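Local structure of decapping nuclease RAI1 (Candida albicans, 5BUD) at residues I57-F66 / R166-I177. The protein hydrolyses NAD caps, and also m7G-capped and triphosphate 5' ends, of RNA as a metal-dependent nuclease, and stimulates the exoribonuclease RAT1 by direct binding. Numbering follows the deposited sequence.
Sequences IDLQGGYSKF and RCEYVGYKFETI. With MN (manganese (II) ion), chain G; nucleotides of chain C.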
loop_
_atom_site.group_PDB
_atom_site.type_symbol
_atom_site.label_atom_id
_atom_site.label_comp_id
_atom_site.label_asym_id
_atom_site.label_seq_id
_atom_site.Cartn_x
_atom_site.Cartn_y
_atom_site.Cartn_z
ATOM N N ILE A 57 -12.744 14.168 19.788
ATOM C CA ILE A 57 -12.451 14.810 18.502
ATOM C C ILE A 57 -13.471 14.417 17.433
ATOM O O ILE A 57 -13.797 13.247 17.292
ATOM C CB ILE A 57 -11.021 14.475 18.052
ATOM C CG1 ILE A 57 -10.019 15.116 19.017
ATOM C CG2 ILE A 57 -10.777 14.999 16.648
ATOM C CD1 ILE A 57 -8.654 14.454 19.030
ATOM N N ASP A 58 -14.016 15.394 16.711
ATOM C CA ASP A 58 -14.952 15.084 15.645
ATOM C C ASP A 58 -14.183 14.866 14.351
ATOM O O ASP A 58 -13.600 15.810 13.802
ATOM C CB ASP A 58 -16.015 16.173 15.432
ATOM C CG ASP A 58 -17.189 15.661 14.603
ATOM O OD1 ASP A 58 -16.959 14.801 13.741
ATOM O OD2 ASP A 58 -18.350 16.069 14.823
ATOM N N LEU A 59 -14.206 13.636 13.854
ATOM C CA LEU A 59 -13.381 13.283 12.692
ATOM C C LEU A 59 -14.047 13.686 11.372
ATOM O O LEU A 59 -13.458 13.505 10.332
ATOM C CB LEU A 59 -13.029 11.782 12.701
ATOM C CG LEU A 59 -12.087 11.361 13.819
ATOM C CD1 LEU A 59 -11.873 9.850 13.849
ATOM C CD2 LEU A 59 -10.738 12.064 13.751
ATOM N N GLN A 60 -15.287 14.172 11.402
ATOM C CA GLN A 60 -15.864 14.826 10.213
ATOM C C GLN A 60 -15.707 16.342 10.236
ATOM O O GLN A 60 -16.112 17.019 9.290
ATOM C CB GLN A 60 -17.316 14.417 9.967
ATOM C CG GLN A 60 -18.293 14.741 11.078
ATOM C CD GLN A 60 -19.679 14.234 10.765
ATOM O OE1 GLN A 60 -20.198 14.455 9.685
ATOM N NE2 GLN A 60 -20.278 13.523 11.711
ATOM N N GLY A 61 -15.096 16.873 11.297
ATOM C CA GLY A 61 -14.801 18.302 11.368
ATOM C C GLY A 61 -14.022 18.749 10.146
ATOM O O GLY A 61 -12.949 18.201 9.850
ATOM N N GLY A 62 -14.565 19.727 9.414
ATOM C CA GLY A 62 -13.855 20.295 8.267
ATOM C C GLY A 62 -14.071 19.564 6.950
ATOM O O GLY A 62 -13.420 19.884 5.962
ATOM N N TYR A 63 -15.008 18.618 6.926
ATOM C CA TYR A 63 -15.337 17.872 5.717
ATOM C C TYR A 63 -15.551 18.752 4.459
ATOM O O TYR A 63 -15.093 18.409 3.374
ATOM C CB TYR A 63 -16.571 17.024 5.960
ATOM C CG TYR A 63 -17.056 16.268 4.746
ATOM C CD1 TYR A 63 -16.350 15.167 4.272
ATOM C CD2 TYR A 63 -18.209 16.637 4.065
ATOM C CE1 TYR A 63 -16.777 14.463 3.185
ATOM C CE2 TYR A 63 -18.636 15.930 2.949
ATOM C CZ TYR A 63 -17.902 14.846 2.516
ATOM O OH TYR A 63 -18.285 14.119 1.422
ATOM N N SER A 64 -16.251 19.868 4.617
ATOM C CA SER A 64 -16.593 20.748 3.481
ATOM C C SER A 64 -15.388 21.476 2.878
ATOM O O SER A 64 -15.449 21.907 1.728
ATOM C CB SER A 64 -17.634 21.786 3.916
ATOM O OG SER A 64 -17.028 22.710 4.795
ATOM N N LYS A 65 -14.300 21.618 3.630
ATOM C CA LYS A 65 -13.048 22.199 3.104
ATOM C C LYS A 65 -11.980 21.161 2.681
ATOM O O LYS A 65 -10.839 21.505 2.412
ATOM C CB LYS A 65 -12.427 23.113 4.138
ATOM C CG LYS A 65 -13.379 24.117 4.772
ATOM C CD LYS A 65 -12.637 25.104 5.670
ATOM C CE LYS A 65 -11.692 24.406 6.645
ATOM N NZ LYS A 65 -11.370 25.196 7.869
ATOM N N PHE A 66 -12.340 19.890 2.665
ATOM C CA PHE A 66 -11.412 18.827 2.277
ATOM C C PHE A 66 -10.812 19.094 0.886
ATOM O O PHE A 66 -11.547 19.261 -0.075
ATOM C CB PHE A 66 -12.181 17.499 2.320
ATOM C CG PHE A 66 -11.373 16.268 1.960
ATOM C CD1 PHE A 66 -10.000 16.184 2.161
ATOM C CD2 PHE A 66 -12.029 15.156 1.476
ATOM C CE1 PHE A 66 -9.303 15.036 1.818
ATOM C CE2 PHE A 66 -11.341 13.991 1.161
ATOM C CZ PHE A 66 -9.981 13.937 1.317
ATOM N N ARG A 166 -18.219 10.741 4.090
ATOM C CA ARG A 166 -17.605 11.298 5.273
ATOM C C ARG A 166 -16.648 10.307 5.912
ATOM O O ARG A 166 -15.620 10.705 6.440
ATOM C CB ARG A 166 -18.687 11.773 6.254
ATOM C CG ARG A 166 -19.349 13.054 5.760
ATOM C CD ARG A 166 -20.652 13.398 6.466
ATOM N NE ARG A 166 -21.137 14.673 5.920
ATOM C CZ ARG A 166 -20.830 15.883 6.372
ATOM N NH1 ARG A 166 -20.076 16.069 7.452
ATOM N NH2 ARG A 166 -21.306 16.946 5.725
ATOM N N CYS A 167 -16.976 9.019 5.865
ATOM C CA CYS A 167 -16.070 7.991 6.424
ATOM C C CYS A 167 -14.734 7.966 5.668
ATOM O O CYS A 167 -13.664 7.817 6.288
ATOM C CB CYS A 167 -16.739 6.621 6.450
ATOM S SG CYS A 167 -17.948 6.420 7.777
ATOM N N GLU A 168 -14.781 8.207 4.352
ATOM C CA GLU A 168 -13.557 8.346 3.552
ATOM C C GLU A 168 -12.711 9.493 4.051
ATOM O O GLU A 168 -11.482 9.418 4.100
ATOM C CB GLU A 168 -13.881 8.478 2.044
ATOM C CG GLU A 168 -14.300 7.143 1.455
ATOM C CD GLU A 168 -14.950 7.181 0.077
ATOM O OE1 GLU A 168 -15.409 6.106 -0.364
ATOM O OE2 GLU A 168 -15.014 8.241 -0.573
ATOM N N TYR A 169 -13.370 10.561 4.458
ATOM C CA TYR A 169 -12.678 11.750 4.913
ATOM C C TYR A 169 -12.074 11.502 6.285
ATOM O O TYR A 169 -10.976 11.947 6.594
ATOM C CB TYR A 169 -13.666 12.906 4.974
ATOM C CG TYR A 169 -13.140 14.102 5.660
ATOM C CD1 TYR A 169 -12.258 14.953 5.027
ATOM C CD2 TYR A 169 -13.543 14.408 6.950
ATOM C CE1 TYR A 169 -11.783 16.081 5.667
ATOM C CE2 TYR A 169 -13.073 15.515 7.596
ATOM C CZ TYR A 169 -12.191 16.351 6.944
ATOM O OH TYR A 169 -11.728 17.459 7.602
ATOM N N VAL A 170 -12.803 10.739 7.093
ATOM C CA VAL A 170 -12.386 10.453 8.462
ATOM C C VAL A 170 -10.964 9.929 8.496
ATOM O O VAL A 170 -10.189 10.308 9.360
ATOM C CB VAL A 170 -13.389 9.467 9.117
ATOM C CG1 VAL A 170 -12.783 8.699 10.284
ATOM C CG2 VAL A 170 -14.646 10.229 9.573
ATOM N N GLY A 171 -10.625 9.017 7.585
ATOM C CA GLY A 171 -9.271 8.407 7.555
ATOM C C GLY A 171 -8.175 9.443 7.459
ATOM O O GLY A 171 -7.132 9.364 8.117
ATOM N N TYR A 172 -8.375 10.402 6.574
ATOM C CA TYR A 172 -7.405 11.497 6.393
ATOM C C TYR A 172 -7.440 12.491 7.536
ATOM O O TYR A 172 -6.416 13.011 7.939
ATOM C CB TYR A 172 -7.713 12.227 5.074
ATOM C CG TYR A 172 -7.559 11.359 3.858
ATOM C CD1 TYR A 172 -6.325 10.773 3.536
ATOM C CD2 TYR A 172 -8.631 11.123 3.031
ATOM C CE1 TYR A 172 -6.192 9.967 2.421
ATOM C CE2 TYR A 172 -8.509 10.336 1.909
ATOM C CZ TYR A 172 -7.290 9.760 1.608
ATOM O OH TYR A 172 -7.223 8.999 0.472
ATOM N N LYS A 173 -8.611 12.736 8.103
ATOM C CA LYS A 173 -8.708 13.649 9.252
ATOM C C LYS A 173 -7.950 13.086 10.446
ATOM O O LYS A 173 -7.261 13.808 11.183
ATOM C CB LYS A 173 -10.185 13.878 9.621
ATOM C CG LYS A 173 -10.414 14.798 10.823
ATOM C CD LYS A 173 -10.077 16.263 10.573
ATOM C CE LYS A 173 -10.609 17.118 11.725
ATOM N NZ LYS A 173 -10.170 18.538 11.603
ATOM N N PHE A 174 -8.050 11.771 10.636
ATOM C CA PHE A 174 -7.346 11.127 11.720
ATOM C C PHE A 174 -5.842 11.306 11.569
ATOM O O PHE A 174 -5.155 11.618 12.553
ATOM C CB PHE A 174 -7.733 9.629 11.799
ATOM C CG PHE A 174 -7.054 8.892 12.903
ATOM C CD1 PHE A 174 -7.294 9.224 14.232
ATOM C CD2 PHE A 174 -6.183 7.851 12.626
ATOM C CE1 PHE A 174 -6.657 8.538 15.264
ATOM C CE2 PHE A 174 -5.548 7.144 13.657
ATOM C CZ PHE A 174 -5.771 7.507 14.976
ATOM N N GLU A 175 -5.332 11.130 10.346
ATOM C CA GLU A 175 -3.936 11.347 10.084
ATOM C C GLU A 175 -3.535 12.775 10.433
ATOM O O GLU A 175 -2.462 13.006 10.976
ATOM C CB GLU A 175 -3.577 11.108 8.612
ATOM C CG GLU A 175 -3.698 9.685 8.108
ATOM C CD GLU A 175 -3.447 9.608 6.596
ATOM O OE1 GLU A 175 -3.025 10.629 6.030
ATOM O OE2 GLU A 175 -3.697 8.577 5.963
ATOM N N THR A 176 -4.409 13.713 10.104
ATOM C CA THR A 176 -4.150 15.128 10.343
ATOM C C THR A 176 -4.110 15.445 11.835
ATOM O O THR A 176 -3.207 16.121 12.267
ATOM C CB THR A 176 -5.205 15.995 9.610
ATOM O OG1 THR A 176 -5.156 15.688 8.209
ATOM C CG2 THR A 176 -4.940 17.465 9.815
ATOM N N ILE A 177 -5.061 14.930 12.617
ATOM C CA ILE A 177 -5.116 15.260 14.053
ATOM C C ILE A 177 -4.191 14.410 14.935
ATOM O O ILE A 177 -3.910 14.796 16.064
ATOM C CB ILE A 177 -6.565 15.360 14.583
ATOM C CG1 ILE A 177 -7.347 14.038 14.481
ATOM C CG2 ILE A 177 -7.309 16.414 13.785
ATOM C CD1 ILE A 177 -7.073 13.048 15.585
HETATM MN MN MN G . -1.881 10.688 4.143
ATOM O OP3 U C 1 -4.149 2.852 3.319
ATOM P P U C 1 -4.304 3.956 4.305
ATOM O OP1 U C 1 -4.853 3.478 5.610
ATOM O OP2 U C 1 -3.075 4.822 4.376
ATOM O "O5'" U C 1 -5.439 4.852 3.616
ATOM C "C5'" U C 1 -5.560 6.235 3.982
ATOM C "C4'" U C 1 -6.999 6.699 3.942
ATOM O "O4'" U C 1 -7.396 6.938 2.568
ATOM C "C3'" U C 1 -8.070 5.752 4.473
ATOM O "O3'" U C 1 -8.131 5.803 5.896
ATOM C "C2'" U C 1 -9.313 6.351 3.826
ATOM O "O2'" U C 1 -9.710 7.571 4.413
ATOM C "C1'" U C 1 -8.783 6.701 2.433
ATOM N N1 U C 1 -8.991 5.641 1.435
ATOM C C2 U C 1 -10.242 5.569 0.861
ATOM O O2 U C 1 -11.137 6.343 1.136
ATOM N N3 U C 1 -10.392 4.578 -0.074
ATOM C C4 U C 1 -9.447 3.656 -0.473
ATOM O O4 U C 1 -9.741 2.820 -1.326
ATOM C C5 U C 1 -8.180 3.783 0.180
ATOM C C6 U C 1 -8.002 4.743 1.096
ATOM P P U C 2 -8.746 4.582 6.772
ATOM O OP1 U C 2 -8.764 5.022 8.197
ATOM O OP2 U C 2 -8.016 3.343 6.418
ATOM O "O5'" U C 2 -10.221 4.374 6.213
ATOM C "C5'" U C 2 -11.304 5.279 6.486
ATOM C "C4'" U C 2 -12.515 4.939 5.637
ATOM O "O4'" U C 2 -12.189 4.986 4.220
ATOM C "C3'" U C 2 -13.127 3.558 5.810
ATOM O "O3'" U C 2 -13.884 3.535 7.013
ATOM C "C2'" U C 2 -13.956 3.462 4.538
ATOM O "O2'" U C 2 -15.094 4.304 4.563
ATOM C "C1'" U C 2 -12.985 4.048 3.518
ATOM N N1 U C 2 -12.105 3.059 2.870
ATOM C C2 U C 2 -12.631 2.345 1.805
ATOM O O2 U C 2 -13.774 2.496 1.405
ATOM N N3 U C 2 -11.772 1.434 1.241
ATOM C C4 U C 2 -10.468 1.172 1.618
ATOM O O4 U C 2 -9.817 0.336 0.996
ATOM C C5 U C 2 -9.996 1.959 2.716
ATOM C C6 U C 2 -10.808 2.859 3.286
HETATM O O HOH W 1 -18.469 18.136 8.701
HETATM O O HOH W 2 -0.554 12.538 4.873
HETATM O O HOH W 3 -1.074 10.625 1.877
HETATM O O HOH W 4 -0.113 9.241 4.872
HETATM O O HOH W 5 -3.426 12.316 3.799
#
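Helix 158-178 of this PD-(D/E)XK nuclease carries metal ligand E175 and borders the bound RNA; the loop 57-66 packs along another flank of it. Y169 stands at the centre of this flank. Its OH donates to G61 O at 2.7 Å, with the donor tilted from the carbonyl plane. CG of Y169 lies anti to the backbone N (chi1 169°), which sends the ring out among the loop residues. One ring face takes a CH-pi contact from Y63 CA. Y63 also turns its ring edge to Y169 in an offset edge-to-face pair, planes at 84°. On the F66 side, Y169 is the edge: its CD1 lies 3.5 Å from F66 CG, over the phenyl face. F66 CZ then touches Y172 CD2 at 3.6 Å, and Y172 lays a ring face against the sugar of U1 of the RNA, chain C. R166 grips Q60 and Y63, across the turn. Its CG sits over the centre of the Y63 ring, and its guanidinium covers Y63 CD2. R166 NH1 donates to Q60 OE1 at 2.8 Å on a lone pair, though the bond is bent (133°). Water 1 also links R166 NH1 to Q60 O, and D162 pairs with R166 NE. L59 lays CB against V170 CG2 at 3.8 Å and CD2 against I177 CG1 at 4.0 Å. L59 O is buried without a partner. K173 bends at chi2 and runs past G61 O, while its NZ bonds to N196 O. On the RNA side, E168 O accepts from O2' of U1 of chain C at 2.6 Å, and E175 OE1 binds manganese at 2.2 Å. Edge-to-face and CH-pi contacts, two direct hydrogen bonds and apolar packing thus fix the loop to the helix that presents E175 to the metal.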